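Long-range contacts in methyl-coenzyme M reductase subunit gamma (Methanosarcina barkeri, PDB 1E6Y), which forms part of the nickel enzyme that releases methane from methyl-coenzyme M, using coenzyme B as reductant and coenzyme F430 as cofactor: residues Tyr84-Asp89 against Ser118-Val123; Ala148-Ala153 against Lys186-Ile191; Ala38-Arg43 against Asp129-Ala134. All coordinates share one frame; numbering follows the deposited sequence.

Contact 1 (Tyr84-Asp89 against Ser118-Val123); sequences YIQFAD and SGRQIV. With F43 (factor 430), chain L.
Gln86, on strand 82-89, and Arg120, just ahead of strand 121-126, make the main polar side-chain link of this contact. The guanidinium of Arg120 grips Gln86 side-on, two nitrogens converging on a single oxygen: NE lies 2.8 Å and NH2 2.9 Å from Gln86 OE1. That oxygen sits at the guanidinium edge and in its plane, yet amide and guanidinium planes are turned 68° apart, which makes the two bonds unequal in direction. NH2 arrives in the amide plane on a lone pair, whereas NE stands well above it. An extended Gln86 chain meets an Arg120 chain bent at chi3 (-78°), and this bend swings the guanidinium edge onto the amide oxygen. Beside them, on the same sheet face, Ile122 lays CD1 3.6 Å from Tyr84 CB and obliquely near its ring. Ile85, Phe87, Gln121 and Val123 occupy the other face.

Backbone bonds pair Ile85 with Val123 and Phe87 with Gln121, as in a regular antiparallel ladder, and the non-hydrogen-bonded pair Gln86-Ile122 lies between them. Where the ladder runs out, water 1 accepts from Asp89 N and lies 3.0 Å from Ser118 O. The loop holds factor 430: Gly119 N bonds its O7C at 2.6 Å, and Ser118 OG donates to O8C, also at 2.6 Å.

Arg120 NH1 forms a salt bridge with coenzyme M, and NH2 also bonds the backbone of another protein chain. Gln86, with that backbone, thus acts as a second shell that would hold the rotation of the coenzyme M-binding guanidinium, with NH1 turned to the sulfonate.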
loop_
_atom_site.group_PDB
_atom_site.type_symbol
_atom_site.label_atom_id
_atom_site.label_comp_id
_atom_site.label_asym_id
_atom_site.label_seq_id
_atom_site.Cartn_x
_atom_site.Cartn_y
_atom_site.Cartn_z
ATOM N N TYR C 84 -35.946 -4.983 15.694
ATOM C CA TYR C 84 -36.368 -4.494 14.383
ATOM C C TYR C 84 -37.679 -5.078 13.870
ATOM O O TYR C 84 -38.113 -6.144 14.305
ATOM C CB TYR C 84 -35.266 -4.763 13.354
ATOM C CG TYR C 84 -35.138 -6.222 12.971
ATOM C CD1 TYR C 84 -35.811 -6.729 11.857
ATOM C CD2 TYR C 84 -34.450 -7.119 13.789
ATOM C CE1 TYR C 84 -35.817 -8.089 11.577
ATOM C CE2 TYR C 84 -34.448 -8.483 13.517
ATOM C CZ TYR C 84 -35.140 -8.960 12.412
ATOM O OH TYR C 84 -35.185 -10.311 12.156
ATOM N N ILE C 85 -38.282 -4.373 12.915
ATOM C CA ILE C 85 -39.263 -4.964 12.010
ATOM C C ILE C 85 -38.871 -4.612 10.579
ATOM O O ILE C 85 -38.467 -3.483 10.296
ATOM C CB ILE C 85 -40.707 -4.461 12.298
ATOM C CG1 ILE C 85 -41.683 -5.084 11.291
ATOM C CG2 ILE C 85 -40.769 -2.939 12.240
ATOM C CD1 ILE C 85 -43.132 -5.033 11.722
ATOM N N GLN C 86 -38.904 -5.610 9.700
ATOM C CA GLN C 86 -38.476 -5.432 8.318
ATOM C C GLN C 86 -39.541 -5.931 7.343
ATOM O O GLN C 86 -40.130 -6.991 7.546
ATOM C CB GLN C 86 -37.160 -6.176 8.085
ATOM C CG GLN C 86 -36.612 -6.052 6.680
ATOM C CD GLN C 86 -35.156 -6.443 6.600
ATOM O OE1 GLN C 86 -34.275 -5.596 6.715
ATOM N NE2 GLN C 86 -34.892 -7.730 6.409
ATOM N N PHE C 87 -39.781 -5.153 6.291
ATOM C CA PHE C 87 -40.787 -5.482 5.285
ATOM C C PHE C 87 -40.161 -5.628 3.903
ATOM O O PHE C 87 -39.247 -4.886 3.543
ATOM C CB PHE C 87 -41.853 -4.383 5.210
ATOM C CG PHE C 87 -42.789 -4.354 6.382
ATOM C CD1 PHE C 87 -42.509 -3.561 7.491
ATOM C CD2 PHE C 87 -43.989 -5.059 6.348
ATOM C CE1 PHE C 87 -43.411 -3.467 8.548
ATOM C CE2 PHE C 87 -44.899 -4.973 7.402
ATOM C CZ PHE C 87 -44.609 -4.176 8.504
ATOM N N ALA C 88 -40.691 -6.561 3.121
ATOM C CA ALA C 88 -40.530 -6.542 1.669
ATOM C C ALA C 88 -41.871 -6.125 1.063
ATOM O O ALA C 88 -42.925 -6.501 1.576
ATOM C CB ALA C 88 -40.125 -7.923 1.163
ATOM N N ASP C 89 -41.827 -5.271 0.042
ATOM C CA ASP C 89 -43.036 -4.738 -0.586
ATOM C C ASP C 89 -42.989 -4.938 -2.095
ATOM O O ASP C 89 -42.058 -4.477 -2.753
ATOM C CB ASP C 89 -43.178 -3.242 -0.288
ATOM C CG ASP C 89 -43.473 -2.963 1.167
ATOM O OD1 ASP C 89 -44.614 -3.223 1.601
ATOM O OD2 ASP C 89 -42.566 -2.479 1.876
ATOM N N SER C 118 -33.914 -1.713 -1.764
ATOM C CA SER C 118 -34.893 -2.008 -2.808
ATOM C C SER C 118 -35.821 -3.162 -2.435
ATOM O O SER C 118 -37.025 -3.100 -2.686
ATOM C CB SER C 118 -34.196 -2.307 -4.139
ATOM O OG SER C 118 -33.484 -3.527 -4.100
ATOM N N GLY C 119 -35.269 -4.179 -1.780
ATOM C CA GLY C 119 -36.044 -5.367 -1.464
ATOM C C GLY C 119 -36.436 -5.516 -0.006
ATOM O O GLY C 119 -37.124 -6.475 0.353
ATOM N N ARG C 120 -36.011 -4.576 0.835
ATOM C CA ARG C 120 -36.287 -4.647 2.254
ATOM C C ARG C 120 -36.267 -3.224 2.820
ATOM O O ARG C 120 -35.584 -2.357 2.278
ATOM C CB ARG C 120 -35.265 -5.524 3.006
ATOM C CG ARG C 120 -33.835 -5.195 2.595
ATOM C CD ARG C 120 -32.760 -6.069 3.235
ATOM N NE ARG C 120 -32.477 -5.691 4.599
ATOM C CZ ARG C 120 -31.334 -5.435 5.218
ATOM N NH1 ARG C 120 -30.131 -5.445 4.655
ATOM N NH2 ARG C 120 -31.446 -5.135 6.512
ATOM N N GLN C 121 -37.129 -2.972 3.796
ATOM C CA GLN C 121 -37.093 -1.729 4.551
ATOM C C GLN C 121 -37.187 -2.100 6.018
ATOM O O GLN C 121 -37.981 -2.963 6.400
ATOM C CB GLN C 121 -38.262 -0.824 4.156
ATOM C CG GLN C 121 -38.186 0.591 4.727
ATOM C CD GLN C 121 -38.747 0.704 6.138
ATOM O OE1 GLN C 121 -38.453 1.661 6.859
ATOM N NE2 GLN C 121 -39.574 -0.259 6.529
ATOM N N ILE C 122 -36.381 -1.441 6.841
ATOM C CA ILE C 122 -36.260 -1.826 8.237
ATOM C C ILE C 122 -36.387 -0.622 9.164
ATOM O O ILE C 122 -36.042 0.498 8.795
ATOM C CB ILE C 122 -34.907 -2.557 8.487
ATOM C CG1 ILE C 122 -34.833 -3.067 9.928
ATOM C CG2 ILE C 122 -33.734 -1.635 8.169
ATOM C CD1 ILE C 122 -33.669 -4.005 10.176
ATOM N N VAL C 123 -37.034 -0.835 10.304
ATOM C CA VAL C 123 -36.938 0.103 11.410
ATOM C C VAL C 123 -36.295 -0.594 12.603
ATOM O O VAL C 123 -36.796 -1.610 13.084
ATOM C CB VAL C 123 -38.329 0.653 11.815
ATOM C CG1 VAL C 123 -38.202 1.577 13.025
ATOM C CG2 VAL C 123 -38.951 1.403 10.645
HETATM NI NI F43 L . -26.762 -8.809 -0.801
HETATM N NA F43 L . -24.961 -9.816 -0.192
HETATM C CHA F43 L . -24.109 -9.946 -2.551
HETATM C C1A F43 L . -24.257 -10.280 -1.096
HETATM C C2A F43 L . -23.315 -11.501 -0.592
HETATM C C3A F43 L . -24.176 -11.865 0.687
HETATM C C4A F43 L . -24.690 -10.496 1.050
HETATM C C5A F43 L . -21.926 -10.966 -0.142
HETATM C C6A F43 L . -21.042 -12.118 0.365
HETATM O O7A F43 L . -20.521 -12.928 -0.460
HETATM N N8A F43 L . -20.825 -12.281 1.635
HETATM C C9A F43 L . -23.223 -12.579 -1.631
HETATM C CAA F43 L . -25.390 -12.917 0.421
HETATM C CBA F43 L . -24.894 -14.324 0.275
HETATM C CCA F43 L . -25.658 -15.314 1.085
HETATM O ODA F43 L . -26.879 -15.516 0.817
HETATM O OEA F43 L . -25.073 -15.929 2.006
HETATM N NB F43 L . -27.172 -8.569 1.226
HETATM C CHB F43 L . -25.894 -10.493 2.010
HETATM C C1B F43 L . -26.349 -9.207 2.352
HETATM C C2B F43 L . -27.288 -9.115 3.717
HETATM C C3B F43 L . -28.708 -8.664 3.081
HETATM C C4B F43 L . -28.249 -8.314 1.668
HETATM N N5B F43 L . -25.289 -8.194 2.809
HETATM C C6B F43 L . -25.450 -7.582 3.944
HETATM O O7B F43 L . -24.623 -6.801 4.413
HETATM C C8B F43 L . -26.766 -7.993 4.574
HETATM C C9B F43 L . -27.270 -10.404 4.499
HETATM C CAB F43 L . -29.691 -9.956 3.131
HETATM C CBB F43 L . -31.047 -9.650 2.557
HETATM C CCB F43 L . -31.911 -10.864 2.712
HETATM O ODB F43 L . -32.204 -11.145 3.891
HETATM O OEB F43 L . -32.291 -11.544 1.741
HETATM N NC F43 L . -28.600 -8.092 -1.378
HETATM C CHC F43 L . -29.374 -7.630 0.868
HETATM C C1C F43 L . -29.472 -7.564 -0.464
HETATM C C2C F43 L . -30.634 -6.860 -1.097
HETATM C C3C F43 L . -30.411 -7.212 -2.609
HETATM C C4C F43 L . -29.086 -7.854 -2.641
HETATM C C5C F43 L . -30.510 -5.313 -0.939
HETATM C C6C F43 L . -31.670 -4.597 -1.571
HETATM O O7C F43 L . -32.833 -4.907 -1.187
HETATM O O8C F43 L . -31.457 -3.719 -2.454
HETATM C C8C F43 L . -31.438 -8.291 -3.045
HETATM C C9C F43 L . -32.893 -7.799 -3.183
HETATM C CAC F43 L . -33.884 -8.887 -3.601
HETATM O OBC F43 L . -33.511 -10.067 -3.805
HETATM O OCC F43 L . -35.089 -8.534 -3.731
HETATM N ND F43 L . -26.587 -9.389 -2.698
HETATM C CHD F43 L . -28.522 -8.241 -3.772
HETATM C C5D F43 L . -26.853 -8.708 -6.218
HETATM C C6D F43 L . -28.265 -8.272 -6.446
HETATM C C7D F43 L . -28.939 -7.799 -5.185
HETATM O O8D F43 L . -29.859 -6.986 -5.393
HETATM C C9D F43 L . -24.955 -11.480 -5.362
HETATM C CAD F43 L . -24.603 -11.349 -6.783
HETATM O OBD F43 L . -24.670 -12.364 -7.552
HETATM O OCD F43 L . -24.238 -10.208 -7.229
HETATM C C1D F43 L . -27.200 -9.089 -3.795
HETATM C C2D F43 L . -26.740 -9.653 -5.091
HETATM C C3D F43 L . -25.349 -10.216 -4.691
HETATM C C4D F43 L . -25.455 -10.313 -3.233
HETATM O O HOH W 1 -39.285 -3.927 -0.913
#

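Contact 2 (Ala148-Ala153 against Lys186-Ile191); sequences AGVRGA and KDQVAI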
loop_
_atom_site.group_PDB
_atom_site.type_symbol
_atom_site.label_atom_id
_atom_site.label_comp_id
_atom_site.label_asym_id
_atom_site.label_seq_id
_atom_site.Cartn_x
_atom_site.Cartn_y
_atom_site.Cartn_z
ATOM N N ALA C 148 -47.143 -7.486 0.525
ATOM C CA ALA C 148 -45.980 -7.274 1.385
ATOM C C ALA C 148 -45.767 -8.468 2.310
ATOM O O ALA C 148 -46.623 -9.351 2.405
ATOM C CB ALA C 148 -46.156 -5.998 2.207
ATOM N N GLY C 149 -44.608 -8.505 2.960
ATOM C CA GLY C 149 -44.332 -9.540 3.940
ATOM C C GLY C 149 -43.316 -9.073 4.963
ATOM O O GLY C 149 -42.400 -8.319 4.630
ATOM N N VAL C 150 -43.516 -9.460 6.220
ATOM C CA VAL C 150 -42.552 -9.170 7.278
ATOM C C VAL C 150 -41.419 -10.190 7.199
ATOM O O VAL C 150 -41.635 -11.383 7.419
ATOM C CB VAL C 150 -43.205 -9.242 8.684
ATOM C CG1 VAL C 150 -42.277 -8.632 9.725
ATOM C CG2 VAL C 150 -44.544 -8.518 8.682
ATOM N N ARG C 151 -40.234 -9.730 6.812
ATOM C CA ARG C 151 -39.119 -10.642 6.532
ATOM C C ARG C 151 -37.813 -10.062 7.105
ATOM O O ARG C 151 -37.351 -9.067 6.559
ATOM C CB ARG C 151 -38.933 -10.833 5.033
ATOM C CG ARG C 151 -40.146 -11.415 4.310
ATOM C CD ARG C 151 -40.012 -11.347 2.806
ATOM N NE ARG C 151 -41.292 -11.768 2.213
ATOM C CZ ARG C 151 -41.461 -12.029 0.929
ATOM N NH1 ARG C 151 -42.689 -12.412 0.541
ATOM N NH2 ARG C 151 -40.505 -11.950 0.024
ATOM N N GLY C 152 -37.275 -10.673 8.157
ATOM C CA GLY C 152 -36.023 -10.216 8.736
ATOM C C GLY C 152 -34.804 -10.782 8.029
ATOM O O GLY C 152 -33.678 -10.338 8.271
ATOM N N ALA C 153 -35.033 -11.766 7.161
ATOM C CA ALA C 153 -33.976 -12.385 6.368
ATOM C C ALA C 153 -34.591 -13.131 5.184
ATOM O O ALA C 153 -35.758 -13.526 5.230
ATOM C CB ALA C 153 -33.161 -13.347 7.231
ATOM N N LYS C 186 -45.269 -18.352 10.666
ATOM C CA LYS C 186 -43.862 -18.319 11.069
ATOM C C LYS C 186 -43.523 -16.876 11.436
ATOM O O LYS C 186 -44.217 -15.953 11.001
ATOM C CB LYS C 186 -42.961 -18.773 9.914
ATOM C CG LYS C 186 -43.324 -20.121 9.312
ATOM C CD LYS C 186 -42.379 -20.483 8.182
ATOM C CE LYS C 186 -42.890 -21.673 7.392
ATOM N NZ LYS C 186 -41.994 -22.000 6.248
ATOM N N ASP C 187 -42.486 -16.673 12.247
ATOM C CA ASP C 187 -42.042 -15.308 12.536
ATOM C C ASP C 187 -41.256 -14.736 11.355
ATOM O O ASP C 187 -41.161 -15.377 10.308
ATOM C CB ASP C 187 -41.236 -15.240 13.850
ATOM C CG ASP C 187 -39.906 -16.005 13.804
ATOM O OD1 ASP C 187 -39.399 -16.340 12.713
ATOM O OD2 ASP C 187 -39.330 -16.220 14.890
ATOM N N GLN C 188 -40.710 -13.534 11.509
ATOM C CA GLN C 188 -40.100 -12.851 10.374
ATOM C C GLN C 188 -38.765 -13.442 9.926
ATOM O O GLN C 188 -38.306 -13.163 8.820
ATOM C CB GLN C 188 -39.962 -11.346 10.649
ATOM C CG GLN C 188 -38.992 -10.955 11.751
ATOM C CD GLN C 188 -38.922 -9.448 11.939
ATOM O OE1 GLN C 188 -39.042 -8.681 10.977
ATOM N NE2 GLN C 188 -38.758 -9.013 13.184
ATOM N N VAL C 189 -38.184 -14.319 10.743
ATOM C CA VAL C 189 -37.040 -15.113 10.296
ATOM C C VAL C 189 -37.408 -16.584 10.072
ATOM O O VAL C 189 -36.552 -17.470 10.132
ATOM C CB VAL C 189 -35.838 -14.998 11.277
ATOM C CG1 VAL C 189 -35.216 -13.611 11.171
ATOM C CG2 VAL C 189 -36.277 -15.283 12.703
ATOM N N ALA C 190 -38.692 -16.823 9.808
ATOM C CA ALA C 190 -39.197 -18.110 9.325
ATOM C C ALA C 190 -39.157 -19.259 10.336
ATOM O O ALA C 190 -39.217 -20.428 9.952
ATOM C CB ALA C 190 -38.470 -18.516 8.038
ATOM N N ILE C 191 -39.121 -18.927 11.624
ATOM C CA ILE C 191 -39.287 -19.934 12.670
ATOM C C ILE C 191 -40.777 -20.123 12.948
ATOM O O ILE C 191 -41.499 -19.151 13.184
ATOM C CB ILE C 191 -38.575 -19.517 13.979
ATOM C CG1 ILE C 191 -37.083 -19.309 13.716
ATOM C CG2 ILE C 191 -38.771 -20.589 15.053
ATOM C CD1 ILE C 191 -36.316 -18.809 14.916
#
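This is a buried contact of a beta turn against the end of a strand. Asp187-Ala190 forms a type I turn in the hairpin connection between strands 181-186 and 192-198, and it abuts the chain where strand 148-150, outermost within this chain in a four-stranded antiparallel sheet, gives way to loop. A single hydrogen bond joins the segments, from Gly152 N to Gln188 O at 2.8 Å. The bond is fairly straight at the hydrogen, but the donor stands 52° out of the carbonyl plane. Arg151 CA adds a CA-H...O contact to the same oxygen.

Gln188 buries more surface here than any other residue. Its CG lies between the backbone N and the carbonyl carbon (chi1 67°), and from there the extended chain runs across Val150, whose CG1 is 3.7 Å from Gln188 CB and 3.5 Å from Gln188 OE1. The amide is held by groups beyond the two segments: NE2 donates to Leu40 O and Tyr84 O, and OE1 receives a weak bond from Gln86 N.

The Gly152 backbone lies close to the turn, its carbonyl carbon 4.2 Å from Val189 CG1. That methyl is also 4.5 Å from Ala153 CB, so the turn touches, loosely, a residue that lines the factor 430 pocket. The turn is braced from within by Asp187, whose OD1 accepts a weak bond from Val189 N and a firmer one from Ile191 N at 2.8 Å, the latter from above the carboxylate plane.

Contact 3 (Ala38-Arg43 against Asp129-Ala134); sequences AVLGHR and DMEQCA
Apolar packing centres on Leu40 and Met130, which reach toward each other tip to tip, Leu40 CD1 lying 3.9 Å from Met130 CE. The same CD1 also rests 3.8 Å from Glu131 CG and touches Ala134 CB at 4.3 Å. Met130 starts with CG anti to the backbone N (chi1 178°) and then bends at chi2 and chi3, bringing its methyl against both Leu40 and His42. There CE approaches His42 CD2 at 3.6 Å, obliquely to the ring.

These contacts join the C-terminal end of helix 33-40 to helix 127-139. Gly41, with positive phi, follows helix 33-40 and turns the chain so that His42 and Arg43 follow Leu40 into the interface. Leu40 O lies 3.3 Å above the His42 ring plane, over its centre, while NE2 is hydrogen-bonded to Tyr84 O.

The ionic part is a salt bridge, Arg43 NH1 to Glu131 OE2 at 2.9 Å. The carboxylate oxygen lies near the guanidinium plane, but NH1 meets it from above the carboxylate plane. Each group has further partners: Arg43 NH1 also pairs with Glu127, Glu131 OE1 accepts from Tyr49 OH, and OE2 also bonds Thr37 OG1.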
loop_
_atom_site.group_PDB
_atom_site.type_symbol
_atom_site.label_atom_id
_atom_site.label_comp_id
_atom_site.label_asym_id
_atom_site.label_seq_id
_atom_site.Cartn_x
_atom_site.Cartn_y
_atom_site.Cartn_z
ATOM N N ALA C 38 -45.183 -12.195 18.511
ATOM C CA ALA C 38 -44.919 -13.508 17.931
ATOM C C ALA C 38 -44.290 -13.407 16.546
ATOM O O ALA C 38 -43.292 -14.067 16.270
ATOM C CB ALA C 38 -46.207 -14.316 17.862
ATOM N N VAL C 39 -44.855 -12.561 15.687
ATOM C CA VAL C 39 -44.346 -12.420 14.323
ATOM C C VAL C 39 -42.975 -11.740 14.280
ATOM O O VAL C 39 -42.166 -12.018 13.395
ATOM C CB VAL C 39 -45.332 -11.637 13.413
ATOM C CG1 VAL C 39 -46.693 -12.315 13.410
ATOM C CG2 VAL C 39 -45.457 -10.198 13.872
ATOM N N LEU C 40 -42.701 -10.890 15.266
ATOM C CA LEU C 40 -41.419 -10.191 15.339
ATOM C C LEU C 40 -40.290 -11.120 15.792
ATOM O O LEU C 40 -39.149 -10.990 15.337
ATOM C CB LEU C 40 -41.530 -8.987 16.279
ATOM C CG LEU C 40 -42.413 -7.846 15.769
ATOM C CD1 LEU C 40 -42.601 -6.808 16.858
ATOM C CD2 LEU C 40 -41.791 -7.221 14.532
ATOM N N GLY C 41 -40.609 -12.037 16.702
ATOM C CA GLY C 41 -39.707 -13.129 17.024
ATOM C C GLY C 41 -38.520 -12.806 17.917
ATOM O O GLY C 41 -37.571 -13.584 17.975
ATOM N N HIS C 42 -38.594 -11.707 18.664
ATOM C CA HIS C 42 -37.479 -11.280 19.513
ATOM C C HIS C 42 -37.590 -11.786 20.950
ATOM O O HIS C 42 -36.613 -11.757 21.699
ATOM C CB HIS C 42 -37.374 -9.754 19.522
ATOM C CG HIS C 42 -37.341 -9.142 18.158
ATOM N ND1 HIS C 42 -36.432 -9.522 17.194
ATOM C CD2 HIS C 42 -38.126 -8.200 17.585
ATOM C CE1 HIS C 42 -36.661 -8.842 16.085
ATOM N NE2 HIS C 42 -37.683 -8.033 16.296
ATOM N N ARG C 43 -38.793 -12.193 21.346
ATOM C CA ARG C 43 -39.029 -12.703 22.683
ATOM C C ARG C 43 -40.388 -13.413 22.724
ATOM O O ARG C 43 -41.163 -13.212 21.789
ATOM C CB ARG C 43 -39.027 -11.580 23.722
ATOM C CG ARG C 43 -40.205 -10.618 23.613
ATOM C CD ARG C 43 -40.033 -9.490 24.646
ATOM N NE ARG C 43 -41.359 -8.921 24.955
ATOM C CZ ARG C 43 -42.035 -8.173 24.092
ATOM N NH1 ARG C 43 -41.515 -7.884 22.906
ATOM N NH2 ARG C 43 -43.238 -7.681 24.376
ATOM N N ASP C 129 -40.291 0.485 21.747
ATOM C CA ASP C 129 -40.556 1.585 20.811
ATOM C C ASP C 129 -40.808 1.037 19.410
ATOM O O ASP C 129 -41.687 1.514 18.695
ATOM C CB ASP C 129 -39.373 2.557 20.734
ATOM C CG ASP C 129 -38.950 3.098 22.089
ATOM O OD1 ASP C 129 -37.767 3.465 22.203
ATOM O OD2 ASP C 129 -39.784 3.197 23.018
ATOM N N MET C 130 -39.981 0.078 19.006
ATOM C CA MET C 130 -40.111 -0.573 17.709
ATOM C C MET C 130 -41.488 -1.228 17.552
ATOM O O MET C 130 -42.123 -1.096 16.505
ATOM C CB MET C 130 -38.993 -1.611 17.540
ATOM C CG MET C 130 -39.035 -2.394 16.235
ATOM S SD MET C 130 -40.176 -3.792 16.312
ATOM C CE MET C 130 -39.370 -4.812 17.551
ATOM N N GLU C 131 -41.984 -1.843 18.625
ATOM C CA GLU C 131 -43.281 -2.523 18.591
ATOM C C GLU C 131 -44.446 -1.561 18.362
ATOM O O GLU C 131 -45.429 -1.916 17.705
ATOM C CB GLU C 131 -43.511 -3.317 19.880
ATOM C CG GLU C 131 -42.672 -4.580 19.980
ATOM C CD GLU C 131 -43.264 -5.618 20.923
ATOM O OE1 GLU C 131 -43.951 -5.231 21.891
ATOM O OE2 GLU C 131 -43.031 -6.824 20.700
ATOM N N GLN C 132 -44.317 -0.337 18.868
ATOM C CA GLN C 132 -45.320 0.699 18.623
ATOM C C GLN C 132 -45.390 1.037 17.139
ATOM O O GLN C 132 -46.474 1.159 16.567
ATOM C CB GLN C 132 -44.979 1.968 19.403
ATOM C CG GLN C 132 -45.385 1.946 20.862
ATOM C CD GLN C 132 -45.431 3.339 21.463
ATOM O OE1 GLN C 132 -44.924 4.301 20.877
ATOM N NE2 GLN C 132 -46.070 3.462 22.622
ATOM N N CYS C 133 -44.222 1.229 16.533
ATOM C CA CYS C 133 -44.121 1.526 15.110
ATOM C C CYS C 133 -44.591 0.336 14.276
ATOM O O CYS C 133 -45.350 0.499 13.312
ATOM C CB CYS C 133 -42.674 1.874 14.750
ATOM S SG CYS C 133 -42.430 2.243 13.009
ATOM N N ALA C 134 -44.165 -0.857 14.687
ATOM C CA ALA C 134 -44.545 -2.104 14.031
ATOM C C ALA C 134 -46.061 -2.285 13.981
ATOM O O ALA C 134 -46.610 -2.659 12.945
ATOM C CB ALA C 134 -43.904 -3.281 14.750
#

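How the contacts relate
Strand 82-89, part of contact 1, is touched by both other contacts, and the three centres lie 10 to 13 Å apart. Contacts 1 and 2 adjoin in one sheet, where Ala88 N bonds Gly149 O at 2.9 Å. Contact 3 covers the Tyr84 end of the strand: Ile85 CB lies 3.7 Å from Leu40 CD2, and Ile85 CD1 3.6 Å from Ala134 CB. Contacts 2 and 3 meet through Gln188 N and Val39 O, 2.8 Å apart. The contacts differ in their distance from the active site. Contact 1 touches factor 430 and coenzyme M, and contact 2 reaches the cofactor pocket through Ala153, whereas the His42 side chain of contact 3 stays about 13 Å from factor 430.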